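Local coordinates for protein telomerase reverse transcriptase (Candida tropicalis MYA-3404, PDB 6ZD1) that probably extends chromosome ends by reverse transcription, copying a template within the telomerase RNA into telomeric DNA repeats, at residues F572-T576 with N588-F592; F582-F586 with R644-F648; T230-I234 with D441-V446. One frame throughout, in Å; residues are numbered along the deposited sequence.

Contacts 1 and 2 are neighbours that use two parts of the same helix, 582-596, and their centres lie about 13 Å apart. They touch directly: L589 CB of contact 1 packs on F648 CZ of contact 2 at 4.1 Å, so apolar packing probably continues from L589 to the helix 642-664. Contact 3 belongs to a different region, the mixed sheet of the reverse transcriptase part, and lies on the other side of the chain's centre, with its centre about 38 Å from that of contact 1 and about 44 Å from that of contact 2. Together they sample the polymerase part and the helical C-terminal part of an enzyme crystallised without its nucleic acids.

Contact 1: residues F572-T576 with N588-F592; sequences FSRPT and NLKQF
A proline-aromatic CH-pi contact, P575 on F592, joins the loop that follows strand 565-567 to the helix 582-596 into which that loop leads. P575 CB lies 4.2 Å from the centroid of the F592 ring and only 2° off its normal, almost exactly over the centre. Proline suits this place because its ring is compact, stiff and entirely hydrocarbon at the touching side; P575 CG also packs near F592 CZ. The phenyl group reaches the loop because its CG stands trans to the backbone N (chi1 169°), extending toward the chain from S573 to P575. There F592 CE1 comes within 3.2 Å of S573 O, an oblique approach of a ring C-H to a carbonyl oxygen.

L589, one helical turn before F592, supplies a second apolar patch: its CD2 branch meets P575 CB at 3.8 Å, so this one carbon touches both a leucine methyl and an aromatic face. F572 adds its CB near F592 CZ at 4.3 Å, while its ring turns away to I619 and L622 of helix 609-637. Within the loop, T576 OG1 donates to P575 O at 2.6 Å, coming from above the carbonyl plane, a short-range bond that ties the threonine hydroxyl to the preceding carbonyl.

The arrangement is that of a loop folded back along the helix it precedes, with a proline laid on an aromatic face. Helices 582-596, 609-637 and 642-664 pack together here, consistent with the helical C-terminal thumb of telomerase reverse transcriptases.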
ATOM      1  N   PHE A 572       9.253   4.486  10.008  1.00100.55           N
ATOM      2  CA  PHE A 572       9.566   5.660   9.202  1.00 91.38           C
ATOM      3  C   PHE A 572      10.516   6.527  10.020  1.00108.20           C
ATOM      4  O   PHE A 572      10.129   7.070  11.059  1.00108.59           O
ATOM      5  CB  PHE A 572       8.299   6.426   8.831  1.00 79.09           C
ATOM      6  CG  PHE A 572       7.097   5.549   8.642  1.00 77.08           C
ATOM      7  CD1 PHE A 572       7.010   4.695   7.553  1.00 85.63           C
ATOM      8  CD2 PHE A 572       6.052   5.583   9.551  1.00 71.44           C
ATOM      9  CE1 PHE A 572       5.904   3.885   7.376  1.00 90.93           C
ATOM     10  CE2 PHE A 572       4.942   4.778   9.380  1.00 67.02           C
ATOM     11  CZ  PHE A 572       4.868   3.926   8.290  1.00 90.49           C
ATOM     12  N   SER A 573      11.754   6.660   9.554  1.00100.17           N
ATOM     13  CA  SER A 573      12.796   7.255  10.375  1.00108.25           C
ATOM     14  C   SER A 573      12.856   8.768  10.160  1.00114.12           C
ATOM     15  O   SER A 573      12.000   9.362   9.498  1.00114.20           O
ATOM     16  CB  SER A 573      14.139   6.592  10.081  1.00111.61           C
ATOM     17  OG  SER A 573      15.140   7.072  10.964  1.00130.13           O
ATOM     18  N   ARG A 574      13.890   9.396  10.730  1.00 98.03           N
ATOM     19  CA  ARG A 574      14.139  10.834  10.777  1.00119.17           C
ATOM     20  C   ARG A 574      13.863  11.513   9.439  1.00122.42           C
ATOM     21  O   ARG A 574      14.418  11.112   8.407  1.00124.05           O
ATOM     22  CB  ARG A 574      15.584  11.096  11.220  1.00 98.88           C
ATOM     23  CG  ARG A 574      16.029  12.552  11.159  1.00 94.00           C
ATOM     24  CD  ARG A 574      17.468  12.703  11.647  1.00104.93           C
ATOM     25  NE  ARG A 574      18.043  14.007  11.316  1.00102.12           N
ATOM     26  CZ  ARG A 574      19.261  14.403  11.681  1.00123.14           C
ATOM     27  NH1 ARG A 574      20.039  13.601  12.397  1.00118.68           N
ATOM     28  NH2 ARG A 574      19.702  15.605  11.332  1.00107.71           N
ATOM     29  N   PRO A 575      12.988  12.524   9.411  1.00110.28           N
ATOM     30  CA  PRO A 575      12.744  13.265   8.163  1.00 94.19           C
ATOM     31  C   PRO A 575      13.859  14.233   7.775  1.00107.37           C
ATOM     32  O   PRO A 575      13.742  14.876   6.726  1.00120.10           O
ATOM     33  CB  PRO A 575      11.436  14.021   8.456  1.00 92.92           C
ATOM     34  CG  PRO A 575      10.834  13.326   9.649  1.00101.58           C
ATOM     35  CD  PRO A 575      11.999  12.853  10.450  1.00110.95           C
ATOM     36  N   THR A 576      14.924  14.359   8.576  1.00113.85           N
ATOM     37  CA  THR A 576      16.145  15.094   8.209  1.00114.29           C
ATOM     38  C   THR A 576      15.854  16.555   7.845  1.00124.30           C
ATOM     39  O   THR A 576      16.055  16.996   6.710  1.00120.79           O
ATOM     40  CB  THR A 576      16.902  14.385   7.078  1.00117.23           C
ATOM     41  OG1 THR A 576      16.139  14.440   5.866  1.00128.00           O
ATOM     42  CG2 THR A 576      17.170  12.931   7.444  1.00118.52           C
ATOM     43  N   ASN A 588      12.536  18.095   0.178  1.00 53.22           N
ATOM     44  CA  ASN A 588      13.029  16.945   0.923  1.00 61.91           C
ATOM     45  C   ASN A 588      11.886  16.201   1.605  1.00 63.21           C
ATOM     46  O   ASN A 588      11.835  14.965   1.570  1.00 63.07           O
ATOM     47  CB  ASN A 588      14.071  17.403   1.941  1.00 63.43           C
ATOM     48  CG  ASN A 588      14.635  16.265   2.752  1.00 70.83           C
ATOM     49  OD1 ASN A 588      14.103  15.917   3.805  1.00 83.00           O
ATOM     50  ND2 ASN A 588      15.721  15.675   2.268  1.00 79.08           N
ATOM     51  N   LEU A 589      10.946  16.936   2.214  1.00 54.39           N
ATOM     52  CA  LEU A 589       9.824  16.286   2.883  1.00 46.73           C
ATOM     53  C   LEU A 589       8.857  15.662   1.885  1.00 48.62           C
ATOM     54  O   LEU A 589       8.152  14.704   2.224  1.00 51.28           O
ATOM     55  CB  LEU A 589       9.088  17.280   3.782  1.00 45.20           C
ATOM     56  CG  LEU A 589       9.817  17.756   5.039  1.00 59.54           C
ATOM     57  CD1 LEU A 589       8.954  18.734   5.810  1.00 52.34           C
ATOM     58  CD2 LEU A 589      10.222  16.583   5.923  1.00 60.09           C
ATOM     59  N   LYS A 590       8.809  16.171   0.655  1.00 50.47           N
ATOM     60  CA  LYS A 590       8.015  15.496  -0.363  1.00 56.86           C
ATOM     61  C   LYS A 590       8.664  14.174  -0.746  1.00 55.23           C
ATOM     62  O   LYS A 590       7.970  13.167  -0.935  1.00 59.12           O
ATOM     63  CB  LYS A 590       7.839  16.401  -1.584  1.00 54.35           C
ATOM     64  CG  LYS A 590       6.623  16.072  -2.441  1.00 66.87           C
ATOM     65  CD  LYS A 590       6.921  14.930  -3.376  1.00 58.55           C
ATOM     66  CE  LYS A 590       5.679  14.376  -4.027  1.00 70.74           C
ATOM     67  NZ  LYS A 590       6.065  13.180  -4.858  1.00 46.19           N
ATOM     68  N   GLN A 591       9.998  14.151  -0.835  1.00 51.16           N
ATOM     69  CA  GLN A 591      10.707  12.890  -1.027  1.00 51.58           C
ATOM     70  C   GLN A 591      10.448  11.931   0.126  1.00 54.45           C
ATOM     71  O   GLN A 591      10.161  10.749  -0.095  1.00 63.03           O
ATOM     72  CB  GLN A 591      12.203  13.147  -1.174  1.00 48.38           C
ATOM     73  CG  GLN A 591      12.590  13.635  -2.542  1.00 68.00           C
ATOM     74  CD  GLN A 591      12.145  12.673  -3.622  1.00 76.03           C
ATOM     75  OE1 GLN A 591      12.601  11.527  -3.676  1.00 77.63           O
ATOM     76  NE2 GLN A 591      11.233  13.123  -4.477  1.00 65.11           N
ATOM     77  N   PHE A 592      10.520  12.428   1.365  1.00 54.56           N
ATOM     78  CA  PHE A 592      10.296  11.570   2.525  1.00 54.34           C
ATOM     79  C   PHE A 592       8.892  10.982   2.514  1.00 60.57           C
ATOM     80  O   PHE A 592       8.706   9.792   2.800  1.00 66.89           O
ATOM     81  CB  PHE A 592      10.538  12.358   3.812  1.00 58.38           C
ATOM     82  CG  PHE A 592      10.091  11.642   5.058  1.00 67.05           C
ATOM     83  CD1 PHE A 592      10.909  10.703   5.663  1.00 72.32           C
ATOM     84  CD2 PHE A 592       8.856  11.914   5.628  1.00 62.80           C
ATOM     85  CE1 PHE A 592      10.504  10.042   6.809  1.00 80.86           C
ATOM     86  CE2 PHE A 592       8.445  11.254   6.773  1.00 77.32           C
ATOM     87  CZ  PHE A 592       9.270  10.317   7.365  1.00 79.44           C
TER

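Contact 2: residues F582-F586 with R644-F648; sequences FKALF and RFMKF
The F586 ring is sandwiched. F648 CB lies over one face, with the F648 ring offset beyond it, and the carbonyl oxygen of F582, one turn earlier in the same helix, sits over the opposite face, 3.2 Å above the plane and offset toward the rim. At the edge, near the ring plane, comes R644 CG, 4.2 Å from F586 CD2. The F586 and F648 rings form an offset stack, with centroids 4.8 Å apart and planes inclined at 24°, and F586 CD1 stands over the centre of the F648 ring. F648 CD1 also reaches back along the side chain to F586 CB at 3.5 Å. F648 reaches its partner because its CG is placed opposite the backbone N, carrying the ring across to the other helix.

F645 meets the far end of F586: its CD1 lies 3.5 Å from F586 CZ, with the planes at 42°, neither stacked nor edge-to-face. The three phenylalanines form an aromatic cluster, which F640 extends by meeting both F645 and F582. Phenylalanine fits here because flat, apolar rings can fill the gap between helices 582-596 and 642-664, whose segments run nearly parallel, 5° apart, at an axis separation of 10.8 Å.

On the solvent side, R644 is bent at its third torsion, and its NH1 meets K583 CG obliquely, at 3.4 Å, where the two chains cross. The charged ends stay further apart, K583 NZ to R644 NH1 being 5.8 Å. The chemistry is therefore apolar and aromatic inside, with hydrocarbon portions of the two basic chains outside; these like charges probably add no attraction, and the contact probably rests on dispersion and the fit of the rings.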
ATOM      1  N   PHE A 582      12.640  27.261   3.016  1.00 76.04           N
ATOM      2  CA  PHE A 582      11.469  26.393   3.048  1.00 67.07           C
ATOM      3  C   PHE A 582      11.341  25.573   1.774  1.00 67.36           C
ATOM      4  O   PHE A 582      10.853  24.439   1.820  1.00 78.01           O
ATOM      5  CB  PHE A 582      10.201  27.213   3.277  1.00 57.15           C
ATOM      6  CG  PHE A 582      10.018  27.664   4.698  1.00 64.40           C
ATOM      7  CD1 PHE A 582       9.543  26.789   5.662  1.00 48.24           C
ATOM      8  CD2 PHE A 582      10.317  28.964   5.068  1.00 63.50           C
ATOM      9  CE1 PHE A 582       9.374  27.202   6.968  1.00 66.37           C
ATOM     10  CE2 PHE A 582      10.149  29.386   6.372  1.00 66.20           C
ATOM     11  CZ  PHE A 582       9.678  28.504   7.325  1.00 64.30           C
ATOM     12  N   LYS A 583      11.762  26.122   0.631  1.00 69.48           N
ATOM     13  CA  LYS A 583      11.690  25.359  -0.609  1.00 69.66           C
ATOM     14  C   LYS A 583      12.499  24.074  -0.504  1.00 64.81           C
ATOM     15  O   LYS A 583      12.022  22.999  -0.888  1.00 59.16           O
ATOM     16  CB  LYS A 583      12.178  26.199  -1.786  1.00 68.10           C
ATOM     17  CG  LYS A 583      11.810  25.608  -3.138  1.00 71.32           C
ATOM     18  CD  LYS A 583      12.473  26.348  -4.285  1.00 86.21           C
ATOM     19  CE  LYS A 583      13.969  26.093  -4.321  1.00 84.95           C
ATOM     20  NZ  LYS A 583      14.592  26.732  -5.512  1.00106.77           N
ATOM     21  N   ALA A 584      13.716  24.160   0.039  1.00 68.83           N
ATOM     22  CA  ALA A 584      14.534  22.964   0.209  1.00 60.59           C
ATOM     23  C   ALA A 584      13.930  22.011   1.227  1.00 64.69           C
ATOM     24  O   ALA A 584      14.089  20.792   1.105  1.00 73.30           O
ATOM     25  CB  ALA A 584      15.952  23.351   0.630  1.00 67.18           C
ATOM     26  N   LEU A 585      13.210  22.544   2.218  1.00 66.87           N
ATOM     27  CA  LEU A 585      12.574  21.690   3.214  1.00 65.86           C
ATOM     28  C   LEU A 585      11.383  20.949   2.621  1.00 64.00           C
ATOM     29  O   LEU A 585      11.166  19.769   2.922  1.00 65.25           O
ATOM     30  CB  LEU A 585      12.130  22.524   4.416  1.00 57.17           C
ATOM     31  CG  LEU A 585      11.339  21.743   5.469  1.00 51.85           C
ATOM     32  CD1 LEU A 585      12.278  20.905   6.325  1.00 61.93           C
ATOM     33  CD2 LEU A 585      10.486  22.657   6.328  1.00 68.02           C
ATOM     34  N   PHE A 586      10.595  21.627   1.785  1.00 59.82           N
ATOM     35  CA  PHE A 586       9.402  20.995   1.239  1.00 63.78           C
ATOM     36  C   PHE A 586       9.752  19.946   0.190  1.00 60.12           C
ATOM     37  O   PHE A 586       9.087  18.908   0.112  1.00 62.16           O
ATOM     38  CB  PHE A 586       8.474  22.064   0.655  1.00 66.55           C
ATOM     39  CG  PHE A 586       7.921  23.017   1.686  1.00 68.85           C
ATOM     40  CD1 PHE A 586       7.767  22.622   3.007  1.00 58.04           C
ATOM     41  CD2 PHE A 586       7.551  24.309   1.331  1.00 65.47           C
ATOM     42  CE1 PHE A 586       7.259  23.495   3.956  1.00 64.55           C
ATOM     43  CE2 PHE A 586       7.039  25.186   2.273  1.00 65.04           C
ATOM     44  CZ  PHE A 586       6.895  24.778   3.589  1.00 63.69           C
ATOM     45  N   ARG A 644       3.344  29.061  -1.308  1.00 52.05           N
ATOM     46  CA  ARG A 644       4.264  27.967  -1.600  1.00 49.55           C
ATOM     47  C   ARG A 644       3.961  26.762  -0.721  1.00 55.71           C
ATOM     48  O   ARG A 644       4.054  25.614  -1.172  1.00 72.37           O
ATOM     49  CB  ARG A 644       5.706  28.434  -1.402  1.00 54.18           C
ATOM     50  CG  ARG A 644       6.745  27.336  -1.500  1.00 72.00           C
ATOM     51  CD  ARG A 644       8.153  27.893  -1.353  1.00 77.69           C
ATOM     52  NE  ARG A 644       8.457  28.902  -2.365  1.00 88.58           N
ATOM     53  CZ  ARG A 644       8.857  28.622  -3.602  1.00 97.64           C
ATOM     54  NH1 ARG A 644       8.993  27.360  -3.988  1.00 86.60           N
ATOM     55  NH2 ARG A 644       9.115  29.605  -4.457  1.00 80.33           N
ATOM     56  N   PHE A 645       3.551  27.009   0.525  1.00 47.20           N
ATOM     57  CA  PHE A 645       3.215  25.915   1.425  1.00 56.42           C
ATOM     58  C   PHE A 645       1.953  25.191   0.980  1.00 54.50           C
ATOM     59  O   PHE A 645       1.836  23.976   1.179  1.00 53.31           O
ATOM     60  CB  PHE A 645       3.046  26.449   2.847  1.00 49.64           C
ATOM     61  CG  PHE A 645       2.655  25.401   3.849  1.00 50.87           C
ATOM     62  CD1 PHE A 645       3.490  24.328   4.110  1.00 50.08           C
ATOM     63  CD2 PHE A 645       1.460  25.503   4.545  1.00 50.03           C
ATOM     64  CE1 PHE A 645       3.134  23.367   5.044  1.00 47.58           C
ATOM     65  CE2 PHE A 645       1.100  24.546   5.478  1.00 49.08           C
ATOM     66  CZ  PHE A 645       1.938  23.475   5.727  1.00 42.28           C
HETATM   67  N   MSE A 646       1.017  25.902   0.358  1.00 53.94           N
HETATM   68  CA  MSE A 646      -0.239  25.286  -0.050  1.00 50.75           C
HETATM   69  C   MSE A 646      -0.044  24.400  -1.266  1.00 52.95           C
HETATM   70  O   MSE A 646      -0.644  23.328  -1.366  1.00 61.45           O
HETATM   71  CB  MSE A 646      -1.287  26.346  -0.338  1.00 48.62           C
HETATM   72  CG  MSE A 646      -1.841  26.984   0.919  1.00 77.36           C
HETATM   73 SE   MSE A 646      -3.154  28.361   0.527  1.00116.74          SE
HETATM   74  CE  MSE A 646      -2.141  29.911   1.118  1.00 72.61           C
ATOM     75  N   LYS A 647       0.816  24.842  -2.182  1.00 46.30           N
ATOM     76  CA  LYS A 647       1.200  23.976  -3.290  1.00 59.74           C
ATOM     77  C   LYS A 647       1.825  22.694  -2.764  1.00 55.58           C
ATOM     78  O   LYS A 647       1.538  21.603  -3.269  1.00 51.57           O
ATOM     79  CB  LYS A 647       2.157  24.712  -4.228  1.00 58.66           C
ATOM     80  CG  LYS A 647       1.480  25.806  -5.036  1.00 68.73           C
ATOM     81  CD  LYS A 647       2.461  26.885  -5.461  1.00 85.25           C
ATOM     82  CE  LYS A 647       1.732  28.049  -6.106  1.00 82.49           C
ATOM     83  NZ  LYS A 647       2.605  29.242  -6.250  1.00 75.07           N
ATOM     84  N   PHE A 648       2.659  22.806  -1.726  1.00 55.46           N
ATOM     85  CA  PHE A 648       3.202  21.616  -1.079  1.00 47.45           C
ATOM     86  C   PHE A 648       2.086  20.750  -0.511  1.00 46.98           C
ATOM     87  O   PHE A 648       2.068  19.530  -0.716  1.00 50.55           O
ATOM     88  CB  PHE A 648       4.193  22.020   0.017  1.00 57.16           C
ATOM     89  CG  PHE A 648       4.627  20.882   0.903  1.00 46.16           C
ATOM     90  CD1 PHE A 648       5.630  20.013   0.499  1.00 53.57           C
ATOM     91  CD2 PHE A 648       4.045  20.697   2.149  1.00 42.59           C
ATOM     92  CE1 PHE A 648       6.040  18.973   1.320  1.00 51.22           C
ATOM     93  CE2 PHE A 648       4.448  19.656   2.976  1.00 46.53           C
ATOM     94  CZ  PHE A 648       5.447  18.793   2.557  1.00 43.31           C
TER

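Contact 3: residues T230-I234 with D441-V446; sequences TNGKI and DATCLV
I234 reaches across to the neighbouring strand one atom at a time. Its CB lies 4.1 Å from L445 O; CG1 follows, 3.6 Å from the same L445 O and 3.8 Å from C444 SG; and the terminal CD1 touches both C444 SG at 3.5 Å and V446 CG1 at 3.6 Å. An extended isoleucine suits the place, since its long branch can span to both residues, and the small, weakly polar thiol of C444 tolerates such apolar company. F456 of strand 454-458 also touches C444 and V446.

The backbones of strands 231-237 and 443-446 pair in parallel; K233 is paired with L445, and both side chains leave on the same face of the sheet. The straightest bond runs from T443 N to T230 O, 2.9 Å long at an N-H...O angle of 176°. L445 N gives the second to G232 O, at 2.8 Å, whereas G232 N to T443 O is bent to 123° and weak. G232 has no side chain here, and C444 CA approaches G232 O at 3.1 Å in a CA-H...O contact; L445 CD1 also lies against that oxygen.

These strands sit inside a mixed five-strand sheet, consistent with the fingers of a reverse transcriptase. Chemically, the two sound backbone bonds, from T443 N and L445 N, probably do most to fix the register, while I234, partly exposed, closes over the buried C444 and V446 in an apolar contact whose cohesion probably depends on close fit.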
ATOM      1  N   THR A 230     -12.357 -14.313 -11.803  1.00 84.49           N
ATOM      2  CA  THR A 230     -11.794 -15.091 -10.709  1.00 83.15           C
ATOM      3  C   THR A 230     -10.356 -15.512 -10.974  1.00 78.72           C
ATOM      4  O   THR A 230      -9.805 -16.315 -10.210  1.00 75.69           O
ATOM      5  CB  THR A 230     -12.658 -16.324 -10.435  1.00 85.98           C
ATOM      6  OG1 THR A 230     -12.894 -17.030 -11.661  1.00 85.15           O
ATOM      7  CG2 THR A 230     -13.989 -15.910  -9.823  1.00 81.87           C
ATOM      8  N   ASN A 231      -9.736 -15.000 -12.031  1.00 73.59           N
ATOM      9  CA  ASN A 231      -8.354 -15.314 -12.351  1.00 71.20           C
ATOM     10  C   ASN A 231      -7.431 -14.245 -11.782  1.00 70.91           C
ATOM     11  O   ASN A 231      -7.803 -13.076 -11.662  1.00 82.49           O
ATOM     12  CB  ASN A 231      -8.145 -15.428 -13.862  1.00 86.19           C
ATOM     13  CG  ASN A 231      -8.980 -16.530 -14.486  1.00 88.54           C
ATOM     14  OD1 ASN A 231      -9.490 -16.382 -15.595  1.00103.76           O
ATOM     15  ND2 ASN A 231      -9.129 -17.640 -13.773  1.00 83.38           N
ATOM     16  N   GLY A 232      -6.221 -14.665 -11.427  1.00 67.84           N
ATOM     17  CA  GLY A 232      -5.220 -13.739 -10.935  1.00 66.09           C
ATOM     18  C   GLY A 232      -3.835 -14.210 -11.317  1.00 65.16           C
ATOM     19  O   GLY A 232      -3.618 -15.387 -11.619  1.00 67.31           O
ATOM     20  N   LYS A 233      -2.896 -13.269 -11.315  1.00 72.07           N
ATOM     21  CA  LYS A 233      -1.495 -13.566 -11.569  1.00 76.07           C
ATOM     22  C   LYS A 233      -0.709 -13.413 -10.274  1.00 78.00           C
ATOM     23  O   LYS A 233      -0.951 -12.486  -9.492  1.00 64.24           O
ATOM     24  CB  LYS A 233      -0.914 -12.658 -12.658  1.00 81.84           C
ATOM     25  CG  LYS A 233       0.436 -13.130 -13.189  1.00 85.11           C
ATOM     26  CD  LYS A 233       0.660 -12.703 -14.636  1.00 89.14           C
ATOM     27  CE  LYS A 233       0.704 -11.190 -14.777  1.00 97.45           C
ATOM     28  NZ  LYS A 233       0.940 -10.769 -16.188  1.00103.28           N
ATOM     29  N   ILE A 234       0.216 -14.336 -10.047  1.00 72.49           N
ATOM     30  CA  ILE A 234       0.956 -14.392  -8.794  1.00 66.40           C
ATOM     31  C   ILE A 234       2.008 -13.291  -8.758  1.00 75.70           C
ATOM     32  O   ILE A 234       2.823 -13.156  -9.679  1.00 75.52           O
ATOM     33  CB  ILE A 234       1.599 -15.772  -8.608  1.00 66.79           C
ATOM     34  CG1 ILE A 234       0.524 -16.851  -8.567  1.00 71.27           C
ATOM     35  CG2 ILE A 234       2.428 -15.802  -7.338  1.00 84.22           C
ATOM     36  CD1 ILE A 234       1.083 -18.224  -8.332  1.00 88.30           C
ATOM     37  N   ASP A 441     -13.858 -20.390  -6.562  1.00 65.73           N
ATOM     38  CA  ASP A 441     -13.423 -20.358  -7.952  1.00 62.77           C
ATOM     39  C   ASP A 441     -12.186 -19.500  -8.174  1.00 74.43           C
ATOM     40  O   ASP A 441     -11.818 -19.257  -9.326  1.00 83.99           O
ATOM     41  CB  ASP A 441     -14.554 -19.867  -8.860  1.00 75.71           C
ATOM     42  CG  ASP A 441     -15.823 -20.681  -8.708  1.00 75.57           C
ATOM     43  OD1 ASP A 441     -16.845 -20.110  -8.278  1.00 89.81           O
ATOM     44  OD2 ASP A 441     -15.797 -21.893  -9.011  1.00 92.19           O
ATOM     45  N   ALA A 442     -11.536 -19.033  -7.112  1.00 79.30           N
ATOM     46  CA  ALA A 442     -10.326 -18.240  -7.278  1.00 68.93           C
ATOM     47  C   ALA A 442      -9.217 -19.115  -7.852  1.00 61.58           C
ATOM     48  O   ALA A 442      -8.894 -20.168  -7.291  1.00 76.29           O
ATOM     49  CB  ALA A 442      -9.899 -17.627  -5.946  1.00 61.06           C
ATOM     50  N   THR A 443      -8.658 -18.695  -8.983  1.00 63.21           N
ATOM     51  CA  THR A 443      -7.555 -19.391  -9.628  1.00 71.00           C
ATOM     52  C   THR A 443      -6.423 -18.407  -9.887  1.00 65.42           C
ATOM     53  O   THR A 443      -6.631 -17.194  -9.966  1.00 73.64           O
ATOM     54  CB  THR A 443      -7.982 -20.052 -10.950  1.00 77.75           C
ATOM     55  OG1 THR A 443      -8.485 -19.056 -11.850  1.00 86.22           O
ATOM     56  CG2 THR A 443      -9.058 -21.098 -10.704  1.00 63.95           C
ATOM     57  N   CYS A 444      -5.212 -18.947 -10.024  1.00 67.06           N
ATOM     58  CA  CYS A 444      -4.032 -18.144 -10.304  1.00 65.21           C
ATOM     59  C   CYS A 444      -3.261 -18.743 -11.470  1.00 70.13           C
ATOM     60  O   CYS A 444      -3.330 -19.947 -11.737  1.00 65.25           O
ATOM     61  CB  CYS A 444      -3.108 -18.019  -9.080  1.00 72.52           C
ATOM     62  SG  CYS A 444      -2.147 -19.490  -8.687  1.00 83.53           S
ATOM     63  N   LEU A 445      -2.547 -17.876 -12.180  1.00 68.36           N
ATOM     64  CA  LEU A 445      -1.694 -18.270 -13.291  1.00 69.59           C
ATOM     65  C   LEU A 445      -0.248 -18.310 -12.818  1.00 68.99           C
ATOM     66  O   LEU A 445       0.200 -17.409 -12.099  1.00 74.81           O
ATOM     67  CB  LEU A 445      -1.837 -17.299 -14.465  1.00 70.88           C
ATOM     68  CG  LEU A 445      -3.113 -17.380 -15.305  1.00 72.60           C
ATOM     69  CD1 LEU A 445      -4.307 -16.749 -14.599  1.00 72.48           C
ATOM     70  CD2 LEU A 445      -2.882 -16.733 -16.658  1.00 80.77           C
ATOM     71  N   VAL A 446       0.470 -19.358 -13.198  1.00 68.40           N
ATOM     72  CA  VAL A 446       1.879 -19.504 -12.855  1.00 87.68           C
ATOM     73  C   VAL A 446       2.677 -19.609 -14.147  1.00100.40           C
ATOM     74  O   VAL A 446       2.234 -20.238 -15.116  1.00103.11           O
ATOM     75  CB  VAL A 446       2.134 -20.719 -11.932  1.00 93.05           C
ATOM     76  CG1 VAL A 446       1.079 -20.785 -10.834  1.00 82.31           C
ATOM     77  CG2 VAL A 446       2.172 -22.023 -12.717  1.00 91.59           C
TER